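Local coordinates for protein hydrogen peroxide-inducible genes activator (Corynebacterium glutamicum, PDB 6G1B) that probably acts as a LysR-type transcriptional regulator of the OxyR kind, sensing hydrogen peroxide and controlling genes of the response to oxidative stress, at residues Gly97-Pro102 / Phe297-Leu302; Pro102-Ile107 / Glu131-Glu136; Asp172-Val177 / Thr321-Val326; His211-Asp216 / Asn274-Ala279. The protein carries 1 engineered substitution. All coordinates share one frame; numbering follows the deposited sequence. Where two conformers were deposited one is given.

Contact 1: Gly97-Pro102 / Phe297-Leu302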
loop_
_atom_site.group_PDB
_atom_site.type_symbol
_atom_site.label_atom_id
_atom_site.label_comp_id
_atom_site.label_asym_id
_atom_site.label_seq_id
_atom_site.Cartn_x
_atom_site.Cartn_y
_atom_site.Cartn_z
ATOM N N GLY A 97 34.662 -2.028 -24.024
ATOM C CA GLY A 97 35.769 -1.808 -23.085
ATOM C C GLY A 97 35.629 -0.525 -22.271
ATOM O O GLY A 97 36.588 0.251 -22.166
ATOM N N SER A 98 34.434 -0.294 -21.716
ATOM C CA SER A 98 34.200 0.824 -20.800
ATOM C C SER A 98 33.006 0.623 -19.822
ATOM O O SER A 98 32.154 -0.257 -19.973
ATOM C CB SER A 98 34.079 2.140 -21.582
ATOM O OG SER A 98 32.997 2.137 -22.490
ATOM N N LEU A 99 32.988 1.472 -18.802
ATOM C CA LEU A 99 32.000 1.452 -17.719
ATOM C C LEU A 99 30.761 2.242 -18.125
ATOM O O LEU A 99 30.692 3.477 -17.965
ATOM C CB LEU A 99 32.595 2.043 -16.431
ATOM C CG LEU A 99 33.306 1.097 -15.489
ATOM C CD1 LEU A 99 33.869 1.885 -14.312
ATOM C CD2 LEU A 99 32.399 0.003 -14.987
ATOM N N THR A 100 29.799 1.510 -18.662
ATOM C CA THR A 100 28.552 2.092 -19.102
ATOM C C THR A 100 27.429 1.195 -18.670
ATOM O O THR A 100 27.652 0.033 -18.349
ATOM C CB THR A 100 28.529 2.296 -20.634
ATOM O OG1 THR A 100 28.667 1.027 -21.283
ATOM C CG2 THR A 100 29.672 3.218 -21.064
ATOM N N GLY A 101 26.226 1.749 -18.628
ATOM C CA GLY A 101 25.065 0.989 -18.247
ATOM C C GLY A 101 24.997 0.647 -16.750
ATOM O O GLY A 101 25.722 1.238 -15.938
ATOM N N PRO A 102 24.095 -0.279 -16.386
ATOM C CA PRO A 102 23.850 -0.595 -14.991
ATOM C C PRO A 102 25.028 -1.301 -14.334
ATOM O O PRO A 102 25.613 -2.201 -14.926
ATOM C CB PRO A 102 22.630 -1.550 -15.049
ATOM C CG PRO A 102 22.132 -1.520 -16.453
ATOM C CD PRO A 102 23.274 -1.097 -17.297
ATOM N N PHE A 297 34.672 -4.494 -14.086
ATOM C CA PHE A 297 34.917 -4.536 -12.656
ATOM C C PHE A 297 36.308 -3.996 -12.293
ATOM O O PHE A 297 36.424 -3.297 -11.296
ATOM C CB PHE A 297 34.715 -5.937 -12.088
ATOM C CG PHE A 297 33.330 -6.510 -12.305
ATOM C CD1 PHE A 297 32.200 -5.692 -12.403
ATOM C CD2 PHE A 297 33.133 -7.873 -12.349
ATOM C CE1 PHE A 297 30.928 -6.239 -12.575
ATOM C CE2 PHE A 297 31.861 -8.426 -12.515
ATOM C CZ PHE A 297 30.761 -7.601 -12.618
ATOM N N GLU A 298 37.321 -4.289 -13.120
ATOM C CA GLU A 298 38.673 -3.784 -12.908
ATOM C C GLU A 298 38.692 -2.282 -13.005
ATOM O O GLU A 298 39.349 -1.609 -12.202
ATOM C CB GLU A 298 39.681 -4.367 -13.910
ATOM C CG GLU A 298 39.948 -5.862 -13.717
ATOM C CD GLU A 298 40.970 -6.181 -12.630
ATOM O OE1 GLU A 298 41.614 -5.243 -12.070
ATOM O OE2 GLU A 298 41.135 -7.406 -12.344
ATOM N N GLN A 299 37.968 -1.747 -13.986
ATOM C CA GLN A 299 37.864 -0.300 -14.140
ATOM C C GLN A 299 37.148 0.322 -12.932
ATOM O O GLN A 299 37.547 1.371 -12.447
ATOM C CB GLN A 299 37.184 0.066 -15.468
ATOM C CG GLN A 299 38.006 -0.238 -16.718
ATOM C CD GLN A 299 37.157 -0.410 -17.997
ATOM O OE1 GLN A 299 36.076 0.167 -18.156
ATOM N NE2 GLN A 299 37.656 -1.218 -18.909
ATOM N N PHE A 300 36.116 -0.340 -12.426
ATOM C CA PHE A 300 35.425 0.115 -11.232
ATOM C C PHE A 300 36.315 0.098 -9.969
ATOM O O PHE A 300 36.214 0.980 -9.104
ATOM C CB PHE A 300 34.148 -0.695 -10.998
ATOM C CG PHE A 300 33.255 -0.094 -9.969
ATOM C CD1 PHE A 300 32.699 1.151 -10.174
ATOM C CD2 PHE A 300 32.991 -0.762 -8.787
ATOM C CE1 PHE A 300 31.885 1.716 -9.223
ATOM C CE2 PHE A 300 32.190 -0.189 -7.811
ATOM C CZ PHE A 300 31.649 1.054 -8.023
ATOM N N ALA A 301 37.179 -0.909 -9.888
ATOM C CA ALA A 301 38.180 -1.022 -8.822
ATOM C C ALA A 301 39.055 0.230 -8.692
ATOM O O ALA A 301 39.346 0.687 -7.586
ATOM C CB ALA A 301 39.048 -2.257 -9.043
ATOM N N LEU A 302 39.427 0.798 -9.844
ATOM C CA LEU A 302 40.272 1.991 -9.878
ATOM C C LEU A 302 39.560 3.157 -9.214
ATOM O O LEU A 302 40.182 3.911 -8.465
ATOM C CB LEU A 302 40.669 2.345 -11.308
ATOM C CG LEU A 302 41.404 1.257 -12.107
ATOM C CD1 LEU A 302 41.747 1.773 -13.494
ATOM C CD2 LEU A 302 42.668 0.800 -11.398
#
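Leu99 lays its isobutyl group over the shoulder of the helical turn that carries Gln299 and Phe300. Its CD1 reaches the backbone, 3.7 Å from Phe300 N, and sits 4.0 Å from Gln299 CB. The same methyl comes up to the Phe300 ring from the edge, near the ring plane, and lies 4.2 Å from Phe300 CB. Leu99 and Gln299 run past each other in opposite directions, the leucine reaching inward along the helix while the glutamine reaches outward over the chain before it. Gln299 CG stands anti to the carbonyl carbon (chi1 -69°) and the chain stays extended beyond it, which carries the amide out over Ser98. There OE1 rests 3.3 Å from Ser98 CA and 3.4 Å from Leu99 N, but the angle at that N-H is too poor for a hydrogen bond, and NE2 stays 3.7 Å from Gly97 O. The amide is thus in touch with the backbone of Gly97-Leu99 without a hydrogen bond to these residues, and Gln299 was modelled in two conformers. Glu296 and Ile303 of the same helix and Tyr127 also touch Leu99, while the Phe300 ring packs on Leu103 and Val105. The contact therefore grades from an apolar inner end to a polar outer one. A helix near the C-terminus of the chain here lies against the chain leading into the first strand of the regulatory domain, the helix-on-sheet layering of the periplasmic-binding-protein-like α/β fold of LysR-type regulators.

Contact 2: Pro102-Ile107 / Glu131-Glu136; sequences PLTVGI and EPHIVE. With NA (sodium ion), chain F.
Pro102-Ile107 and Glu131-Glu136 are neighbouring parallel strands in the central sheet of the regulatory domain, joined by five backbone hydrogen bonds. The bonds alternate in the parallel manner: Leu103 and Ile107 give their N-H to Glu131 O and Val135 O, while Val105 O receives Val135 N at 2.9 Å. The bond from Val105 N to His133 O is the shortest, 2.7 Å. Helices 112-115 and 121-126 connect the two strands, making a beta-alpha-beta unit of the α/β fold. Ile134 CD1 meets Val105 CB at 3.9 Å, and its CG2 meets Ile107 CD1 at 4.0 Å, on the face turned to helix 294-317. On the other face Thr104 OG1 lies 3.6 Å from His133 CB, where a chi1 of -56° sets OG1 anti to the carbonyl carbon. This face also carries the sodium ion, bound by Glu131 OE1 at 2.5 Å and by His133 NE2 at 2.9 Å, the latter with the ion in the plane of the ring. Ile134 and Val135 pair in parallel with a strand of another protein chain, and the Glu136 carboxylate is hydrogen-bonded by backbone groups and a polar side chain of that other chain.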
loop_
_atom_site.group_PDB
_atom_site.type_symbol
_atom_site.label_atom_id
_atom_site.label_comp_id
_atom_site.label_asym_id
_atom_site.label_seq_id
_atom_site.Cartn_x
_atom_site.Cartn_y
_atom_site.Cartn_z
ATOM N N PRO A 102 24.095 -0.279 -16.386
ATOM C CA PRO A 102 23.850 -0.595 -14.991
ATOM C C PRO A 102 25.028 -1.301 -14.334
ATOM O O PRO A 102 25.613 -2.201 -14.926
ATOM C CB PRO A 102 22.630 -1.550 -15.049
ATOM C CG PRO A 102 22.132 -1.520 -16.453
ATOM C CD PRO A 102 23.274 -1.097 -17.297
ATOM N N LEU A 103 25.369 -0.878 -13.132
ATOM C CA LEU A 103 26.313 -1.611 -12.297
ATOM C C LEU A 103 25.748 -1.635 -10.890
ATOM O O LEU A 103 25.656 -0.601 -10.251
ATOM C CB LEU A 103 27.704 -0.961 -12.334
ATOM C CG LEU A 103 28.778 -1.670 -11.500
ATOM C CD1 LEU A 103 29.038 -3.083 -11.956
ATOM C CD2 LEU A 103 30.081 -0.909 -11.548
ATOM N N THR A 104 25.354 -2.811 -10.430
ATOM C CA THR A 104 24.819 -2.967 -9.094
ATOM C C THR A 104 25.922 -3.477 -8.112
ATOM O O THR A 104 26.464 -4.575 -8.276
ATOM C CB THR A 104 23.585 -3.851 -9.124
ATOM O OG1 THR A 104 22.644 -3.267 -10.031
ATOM C CG2 THR A 104 22.953 -3.961 -7.751
ATOM N N VAL A 105 26.231 -2.654 -7.108
ATOM C CA VAL A 105 27.349 -2.883 -6.200
ATOM C C VAL A 105 26.867 -3.121 -4.759
ATOM O O VAL A 105 26.177 -2.274 -4.203
ATOM C CB VAL A 105 28.324 -1.670 -6.206
ATOM C CG1 VAL A 105 29.622 -2.001 -5.492
ATOM C CG2 VAL A 105 28.654 -1.252 -7.641
ATOM N N GLY A 106 27.233 -4.269 -4.177
ATOM C CA GLY A 106 27.086 -4.490 -2.731
ATOM C C GLY A 106 28.279 -3.917 -1.968
ATOM O O GLY A 106 29.396 -4.068 -2.423
ATOM N N ILE A 107 28.066 -3.236 -0.842
ATOM C CA ILE A 107 29.169 -2.704 -0.024
ATOM C C ILE A 107 28.876 -2.982 1.448
ATOM O O ILE A 107 27.762 -2.741 1.915
ATOM C CB ILE A 107 29.398 -1.167 -0.192
ATOM C CG1 ILE A 107 29.512 -0.792 -1.667
ATOM C CG2 ILE A 107 30.679 -0.706 0.510
ATOM C CD1 ILE A 107 29.699 0.698 -1.918
ATOM N N GLU A 131 25.579 3.721 -14.664
ATOM C CA GLU A 131 24.363 3.830 -13.899
ATOM C C GLU A 131 24.550 2.998 -12.619
ATOM O O GLU A 131 24.256 1.802 -12.597
ATOM C CB GLU A 131 23.189 3.331 -14.755
ATOM C CG GLU A 131 22.926 4.120 -16.026
ATOM C CD GLU A 131 21.729 3.591 -16.840
ATOM O OE1 GLU A 131 20.863 2.797 -16.342
ATOM O OE2 GLU A 131 21.636 3.986 -18.015
ATOM N N PRO A 132 25.090 3.613 -11.562
ATOM C CA PRO A 132 25.429 2.820 -10.369
ATOM C C PRO A 132 24.193 2.545 -9.516
ATOM O O PRO A 132 23.324 3.421 -9.402
ATOM C CB PRO A 132 26.404 3.720 -9.604
ATOM C CG PRO A 132 25.997 5.100 -9.989
ATOM C CD PRO A 132 25.446 5.033 -11.404
ATOM N N HIS A 133 24.096 1.334 -8.962
ATOM C CA HIS A 133 23.071 0.986 -7.985
ATOM C C HIS A 133 23.747 0.362 -6.781
ATOM O O HIS A 133 24.438 -0.639 -6.928
ATOM C CB HIS A 133 22.051 0.026 -8.598
ATOM C CG HIS A 133 21.344 0.612 -9.772
ATOM N ND1 HIS A 133 20.372 1.577 -9.638
ATOM C CD2 HIS A 133 21.520 0.429 -11.104
ATOM C CE1 HIS A 133 19.963 1.955 -10.841
ATOM N NE2 HIS A 133 20.652 1.285 -11.749
ATOM N N ILE A 134 23.552 0.940 -5.600
ATOM C CA ILE A 134 24.262 0.521 -4.405
ATOM C C ILE A 134 23.327 -0.156 -3.425
ATOM O O ILE A 134 22.240 0.373 -3.132
ATOM C CB ILE A 134 24.920 1.720 -3.671
ATOM C CG1 ILE A 134 25.729 2.598 -4.629
ATOM C CG2 ILE A 134 25.794 1.232 -2.533
ATOM C CD1 ILE A 134 26.899 1.893 -5.279
ATOM N N VAL A 135 23.768 -1.314 -2.943
ATOM C CA VAL A 135 23.142 -2.059 -1.879
ATOM C C VAL A 135 24.169 -2.150 -0.752
ATOM O O VAL A 135 25.252 -2.665 -0.940
ATOM C CB VAL A 135 22.727 -3.481 -2.352
ATOM C CG1 VAL A 135 22.213 -4.322 -1.201
ATOM C CG2 VAL A 135 21.617 -3.386 -3.382
ATOM N N GLU A 136 23.821 -1.651 0.421
ATOM C CA GLU A 136 24.664 -1.745 1.601
ATOM C C GLU A 136 24.069 -2.772 2.550
ATOM O O GLU A 136 22.927 -2.624 2.967
ATOM C CB GLU A 136 24.780 -0.384 2.273
ATOM C CG GLU A 136 25.699 -0.363 3.495
ATOM C CD GLU A 136 25.168 0.430 4.665
ATOM O OE1 GLU A 136 24.065 0.961 4.661
ATOM O OE2 GLU A 136 25.890 0.575 5.630
HETATM NA NA NA F . 19.896 1.320 -14.570
#

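Contact 3: Asp172-Val177 / Thr321-Val326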
loop_
_atom_site.group_PDB
_atom_site.type_symbol
_atom_site.label_atom_id
_atom_site.label_comp_id
_atom_site.label_asym_id
_atom_site.label_seq_id
_atom_site.Cartn_x
_atom_site.Cartn_y
_atom_site.Cartn_z
ATOM N N ASP A 172 44.712 -2.265 1.425
ATOM C CA ASP A 172 44.784 -2.550 2.841
ATOM C C ASP A 172 44.457 -1.286 3.602
ATOM O O ASP A 172 45.025 -0.246 3.343
ATOM C CB ASP A 172 46.197 -3.044 3.215
ATOM C CG ASP A 172 46.559 -4.318 2.503
ATOM O OD1 ASP A 172 47.613 -4.439 1.826
ATOM O OD2 ASP A 172 45.679 -5.199 2.507
ATOM N N GLU A 173 43.553 -1.384 4.555
ATOM C CA GLU A 173 43.109 -0.243 5.357
ATOM C C GLU A 173 43.484 -0.523 6.799
ATOM O O GLU A 173 43.096 -1.531 7.356
ATOM C CB GLU A 173 41.601 -0.031 5.225
ATOM C CG GLU A 173 41.020 0.975 6.194
ATOM C CD GLU A 173 39.563 1.344 5.908
ATOM O OE1 GLU A 173 38.800 0.508 5.336
ATOM O OE2 GLU A 173 39.205 2.493 6.271
ATOM N N ASP A 174 44.253 0.372 7.371
ATOM C CA ASP A 174 44.630 0.263 8.763
ATOM C C ASP A 174 43.461 0.579 9.672
ATOM O O ASP A 174 42.510 1.232 9.251
ATOM C CB ASP A 174 45.778 1.217 9.108
ATOM C CG ASP A 174 47.087 0.809 8.489
ATOM O OD1 ASP A 174 47.846 1.748 8.152
ATOM O OD2 ASP A 174 47.383 -0.405 8.315
ATOM N N PHE A 175 43.551 0.100 10.910
ATOM C CA PHE A 175 42.663 0.499 11.990
ATOM C C PHE A 175 43.392 1.453 12.918
ATOM O O PHE A 175 44.612 1.548 12.902
ATOM C CB PHE A 175 42.164 -0.720 12.781
ATOM C CG PHE A 175 41.162 -1.540 12.051
ATOM C CD1 PHE A 175 41.552 -2.407 11.074
ATOM C CD2 PHE A 175 39.830 -1.420 12.353
ATOM C CE1 PHE A 175 40.627 -3.136 10.365
ATOM C CE2 PHE A 175 38.891 -2.146 11.672
ATOM C CZ PHE A 175 39.271 -2.997 10.650
ATOM N N ILE A 176 42.616 2.189 13.698
ATOM C CA ILE A 176 43.117 3.039 14.767
ATOM C C ILE A 176 42.448 2.542 16.042
ATOM O O ILE A 176 41.401 1.933 15.989
ATOM C CB ILE A 176 42.823 4.545 14.489
ATOM C CG1 ILE A 176 43.552 5.424 15.503
ATOM C CG2 ILE A 176 41.337 4.865 14.485
ATOM C CD1 ILE A 176 43.851 6.815 14.994
ATOM N N VAL A 177 43.083 2.738 17.179
ATOM C CA VAL A 177 42.479 2.376 18.450
ATOM C C VAL A 177 41.712 3.600 18.932
ATOM O O VAL A 177 42.212 4.727 18.816
ATOM C CB VAL A 177 43.522 1.961 19.483
ATOM C CG1 VAL A 177 42.834 1.472 20.752
ATOM C CG2 VAL A 177 44.370 0.835 18.929
ATOM N N THR A 321 46.785 11.322 14.517
ATOM C CA THR A 321 47.968 10.622 14.040
ATOM C C THR A 321 47.559 9.236 13.597
ATOM O O THR A 321 46.883 8.513 14.346
ATOM C CB THR A 321 49.038 10.534 15.141
ATOM O OG1 THR A 321 49.401 11.849 15.549
ATOM C CG2 THR A 321 50.295 9.784 14.671
ATOM N N LEU A 322 47.958 8.876 12.379
ATOM C CA LEU A 322 47.619 7.587 11.811
ATOM C C LEU A 322 48.716 6.552 12.071
ATOM O O LEU A 322 49.862 6.898 12.371
ATOM C CB LEU A 322 47.353 7.739 10.311
ATOM C CG LEU A 322 46.324 8.830 9.953
ATOM C CD1 LEU A 322 46.075 8.892 8.450
ATOM C CD2 LEU A 322 45.007 8.610 10.676
ATOM N N LYS A 323 48.339 5.287 11.955
ATOM C CA LYS A 323 49.266 4.183 12.067
ATOM C C LYS A 323 50.433 4.322 11.076
ATOM O O LYS A 323 50.227 4.664 9.898
ATOM C CB LYS A 323 48.509 2.866 11.816
ATOM C CG LYS A 323 49.405 1.628 11.773
ATOM C CD LYS A 323 48.883 0.404 12.513
ATOM C CE LYS A 323 50.034 -0.382 13.139
ATOM N NZ LYS A 323 51.156 -0.649 12.188
ATOM N N GLN A 324 51.646 4.067 11.573
ATOM C CA GLN A 324 52.850 3.910 10.740
ATOM C C GLN A 324 53.152 2.421 10.558
ATOM O O GLN A 324 53.000 1.649 11.518
ATOM C CB GLN A 324 54.061 4.597 11.402
ATOM C CG GLN A 324 53.847 6.055 11.790
ATOM C CD GLN A 324 53.361 6.907 10.624
ATOM O OE1 GLN A 324 54.111 7.192 9.691
ATOM N NE2 GLN A 324 52.077 7.308 10.673
ATOM N N ASN A 325 53.566 2.029 9.352
ATOM C CA ASN A 325 53.896 0.623 9.044
ATOM C C ASN A 325 55.334 0.459 8.553
ATOM O O ASN A 325 55.922 1.404 8.077
ATOM C CB ASN A 325 52.905 0.056 8.002
ATOM C CG ASN A 325 51.466 0.089 8.487
ATOM O OD1 ASN A 325 51.106 -0.586 9.464
ATOM N ND2 ASN A 325 50.643 0.890 7.816
ATOM N N VAL A 326 55.889 -0.749 8.699
ATOM C CA VAL A 326 57.151 -1.151 8.043
ATOM C C VAL A 326 56.807 -1.597 6.620
ATOM O O VAL A 326 55.634 -1.613 6.257
ATOM C CB VAL A 326 57.896 -2.299 8.807
ATOM C CG1 VAL A 326 58.173 -1.905 10.264
ATOM C CG2 VAL A 326 57.165 -3.654 8.736
HETATM O O HOH W 1 47.579 4.409 8.582
HETATM O O HOH W 2 45.668 4.672 12.555
#
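Asp174 OD1 is gripped from two directions, by Asn325 ND2 at 2.9 Å and by a water that donates to it at 2.7 Å. The carboxylate belongs to strand 165-180, a long strand of the binding-protein-like regulatory fold, and its partners belong to the irregular tail that follows helix 294-317, so the contact lays the C-terminal end of the chain along the sheet. Asn325 ND2 approaches OD1 on the syn side, 18° out of the carboxylate plane, while the oxygen lies almost in the plane of the amide; the two flat groups are turned 51° apart. The water at OD1 also donates to Lys323 O, which gives the aspartate a second, water-mediated tie to the tail, this one to its backbone. Lys323 itself crosses the aspartate at about a right angle, its CB and CG lying beside the carboxylate. Bends along its chain then carry NZ off to Asn325 OD1, at 2.7 Å, and to Gln324 O, with Val277 O a further partner. NZ therefore forms no salt bridge with Asp174, being 5.4 Å from OD2, though the opposite charge may still favour the carboxylate electrostatically. By bonding Asn325 OD1, the ammonium would restrain the rotation of the amide whose NH2 serves Asp174. A second water accepts from Lys323 N and gives only a weak bond to Phe175 O. At the far end Ile176 extends its chain with CG1 anti to the backbone N (chi1 -171°), and its CD1 methyl comes to rest 3.5 Å from Thr321 O.

Contact 4: His211-Asp216 / Asn274-Ala279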
loop_
_atom_site.group_PDB
_atom_site.type_symbol
_atom_site.label_atom_id
_atom_site.label_comp_id
_atom_site.label_asym_id
_atom_site.label_seq_id
_atom_site.Cartn_x
_atom_site.Cartn_y
_atom_site.Cartn_z
ATOM N N HIS A 211 48.051 -8.940 14.007
ATOM C CA HIS A 211 49.192 -9.820 14.288
ATOM C C HIS A 211 50.485 -8.999 14.366
ATOM O O HIS A 211 50.553 -7.855 13.899
ATOM C CB HIS A 211 49.340 -10.938 13.235
ATOM C CG HIS A 211 49.573 -10.426 11.847
ATOM N ND1 HIS A 211 50.825 -10.251 11.306
ATOM C CD2 HIS A 211 48.697 -10.013 10.903
ATOM C CE1 HIS A 211 50.712 -9.764 10.082
ATOM N NE2 HIS A 211 49.429 -9.608 9.815
ATOM N N ASP A 212 51.471 -9.587 15.025
ATOM C CA ASP A 212 52.868 -9.152 14.981
ATOM C C ASP A 212 53.706 -10.405 14.683
ATOM O O ASP A 212 53.134 -11.463 14.392
ATOM C CB ASP A 212 53.285 -8.446 16.295
ATOM C CG ASP A 212 53.205 -9.339 17.528
ATOM O OD1 ASP A 212 53.330 -10.569 17.415
ATOM O OD2 ASP A 212 53.025 -8.793 18.634
ATOM N N GLN A 213 55.035 -10.310 14.798
ATOM C CA GLN A 213 55.942 -11.406 14.399
ATOM C C GLN A 213 55.855 -12.679 15.271
ATOM O O GLN A 213 56.312 -13.738 14.855
ATOM C CB GLN A 213 57.396 -10.917 14.346
ATOM C CG GLN A 213 57.677 -9.826 13.306
ATOM C CD GLN A 213 57.578 -8.395 13.863
ATOM O OE1 GLN A 213 56.485 -7.874 14.109
ATOM N NE2 GLN A 213 58.729 -7.755 14.049
ATOM N N ILE A 214 55.266 -12.566 16.460
ATOM C CA ILE A 214 55.162 -13.665 17.431
ATOM C C ILE A 214 53.731 -14.213 17.610
ATOM O O ILE A 214 53.551 -15.424 17.710
ATOM C CB ILE A 214 55.718 -13.190 18.796
ATOM C CG1 ILE A 214 57.193 -12.772 18.636
ATOM C CG2 ILE A 214 55.563 -14.259 19.883
ATOM C CD1 ILE A 214 57.686 -11.828 19.711
ATOM N N VAL A 215 52.733 -13.324 17.674
ATOM C CA VAL A 215 51.332 -13.675 17.954
ATOM C C VAL A 215 50.463 -13.379 16.720
ATOM O O VAL A 215 50.562 -12.307 16.140
ATOM C CB VAL A 215 50.815 -12.895 19.197
ATOM C CG1 VAL A 215 49.290 -12.866 19.277
ATOM C CG2 VAL A 215 51.396 -13.479 20.480
ATOM N N ASP A 216 49.620 -14.339 16.331
ATOM C CA ASP A 216 48.667 -14.159 15.229
ATOM C C ASP A 216 47.240 -14.307 15.777
ATOM O O ASP A 216 46.821 -15.403 16.161
ATOM C CB ASP A 216 48.918 -15.188 14.113
ATOM C CG ASP A 216 48.196 -14.835 12.818
ATOM O OD1 ASP A 216 48.847 -14.948 11.755
ATOM O OD2 ASP A 216 47.005 -14.422 12.830
ATOM N N ASN A 274 52.329 0.035 17.324
ATOM C CA ASN A 274 53.645 0.338 16.800
ATOM C C ASN A 274 53.809 -0.229 15.380
ATOM O O ASN A 274 52.993 -1.055 14.924
ATOM C CB ASN A 274 54.729 -0.208 17.752
ATOM C CG ASN A 274 56.050 0.499 17.589
ATOM O OD1 ASN A 274 56.085 1.719 17.483
ATOM N ND2 ASN A 274 57.149 -0.263 17.563
ATOM N N SER A 275 54.844 0.247 14.687
ATOM C CA SER A 275 55.227 -0.231 13.363
ATOM C C SER A 275 55.243 -1.745 13.171
ATOM O O SER A 275 54.885 -2.223 12.108
ATOM C CB SER A 275 56.607 0.330 13.010
ATOM O OG SER A 275 56.543 1.741 13.101
ATOM N N ASP A 276 55.642 -2.493 14.187
ATOM C CA ASP A 276 55.768 -3.956 14.059
ATOM C C ASP A 276 54.429 -4.690 14.143
ATOM O O ASP A 276 54.368 -5.873 13.828
ATOM C CB ASP A 276 56.756 -4.533 15.105
ATOM C CG ASP A 276 58.056 -3.731 15.190
ATOM O OD1 ASP A 276 58.400 -3.252 16.310
ATOM O OD2 ASP A 276 58.693 -3.553 14.117
ATOM N N VAL A 277 53.372 -4.016 14.587
ATOM C CA VAL A 277 52.053 -4.633 14.624
ATOM C C VAL A 277 51.347 -4.376 13.305
ATOM O O VAL A 277 51.392 -3.275 12.771
ATOM C CB VAL A 277 51.227 -4.102 15.806
ATOM C CG1 VAL A 277 49.801 -4.632 15.785
ATOM C CG2 VAL A 277 51.937 -4.460 17.121
ATOM N N THR A 278 50.726 -5.415 12.768
ATOM C CA THR A 278 49.792 -5.263 11.669
ATOM C C THR A 278 48.391 -5.182 12.276
ATOM O O THR A 278 48.010 -6.047 13.060
ATOM C CB THR A 278 49.881 -6.423 10.667
ATOM O OG1 THR A 278 51.118 -6.324 9.972
ATOM C CG2 THR A 278 48.688 -6.364 9.604
ATOM N N ALA A 279 47.665 -4.114 11.973
ATOM C CA ALA A 279 46.273 -4.009 12.390
ATOM C C ALA A 279 45.516 -3.352 11.237
ATOM O O ALA A 279 45.405 -2.159 11.178
ATOM C CB ALA A 279 46.132 -3.219 13.683
#
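His211 and Thr278 form an antiparallel hydrogen-bonded pair, their CA atoms 5.3 Å apart, where the end of strand 209-211 meets the start of strand 278-288. His211 N gives to Thr278 O at 3.0 Å, and Thr278 N returns to His211 O at 2.7 Å, the second bond running nearly along the C=O axis. A bend flanks the pair on each chain: the type I turn Asn274-Val277 leads into Thr278, and after His211 the chain folds back so that Asp212 N bonds Val215 O. The two side chains of the pair lie side by side and point the same way. With CG between the backbone N and the carbonyl carbon (chi1 61°), the imidazole of His211 is brought flat against the threonine, and Thr278 CB sits over one ring face, 3.6 Å from the centroid, in a CH-pi contact offset toward the rim. Asp212 CB lies 3.7 Å from Asp276 O, but its carboxylate is turned back into its own loop. There OD1 accepts from Ile214 N, an Asx turn, and more straightly from Val215 N at 2.8 Å, completing an Asx motif. Further along, Asp216 OD2 accepts from Cys218 N. The arrangement is that of a short edge strand pairing with a sheet strand of the LysR regulatory domain, its loop bounded by the Cys209-Cys218 disulfide, which is consistent with the oxidised state of the OxyR thiol switch.

In the fold
Contacts 1 and 2 lie near the centre of the chain and touch each other: they share Pro102, and helix 294-317 of contact 1 lies on strand 101-107, which both use. The centres of contacts 3 and 4 are about 28 Å and 34 Å from the centre of the chain, at the other end of the regulatory domain. They too are joined, since strands 165-180 and 278-288 are neighbours and the tail of contact 3 touches the turn of contact 4. Contacts 1 to 3 are partly buried; contact 4 lies at the surface. The chemistry differs accordingly: helix packing without hydrogen bonds in contact 1, continuous strand pairing plus a metal in contact 2, a direct amide-carboxylate bond with water bridges beside it in contact 3, and one strand pair with turns in contact 4.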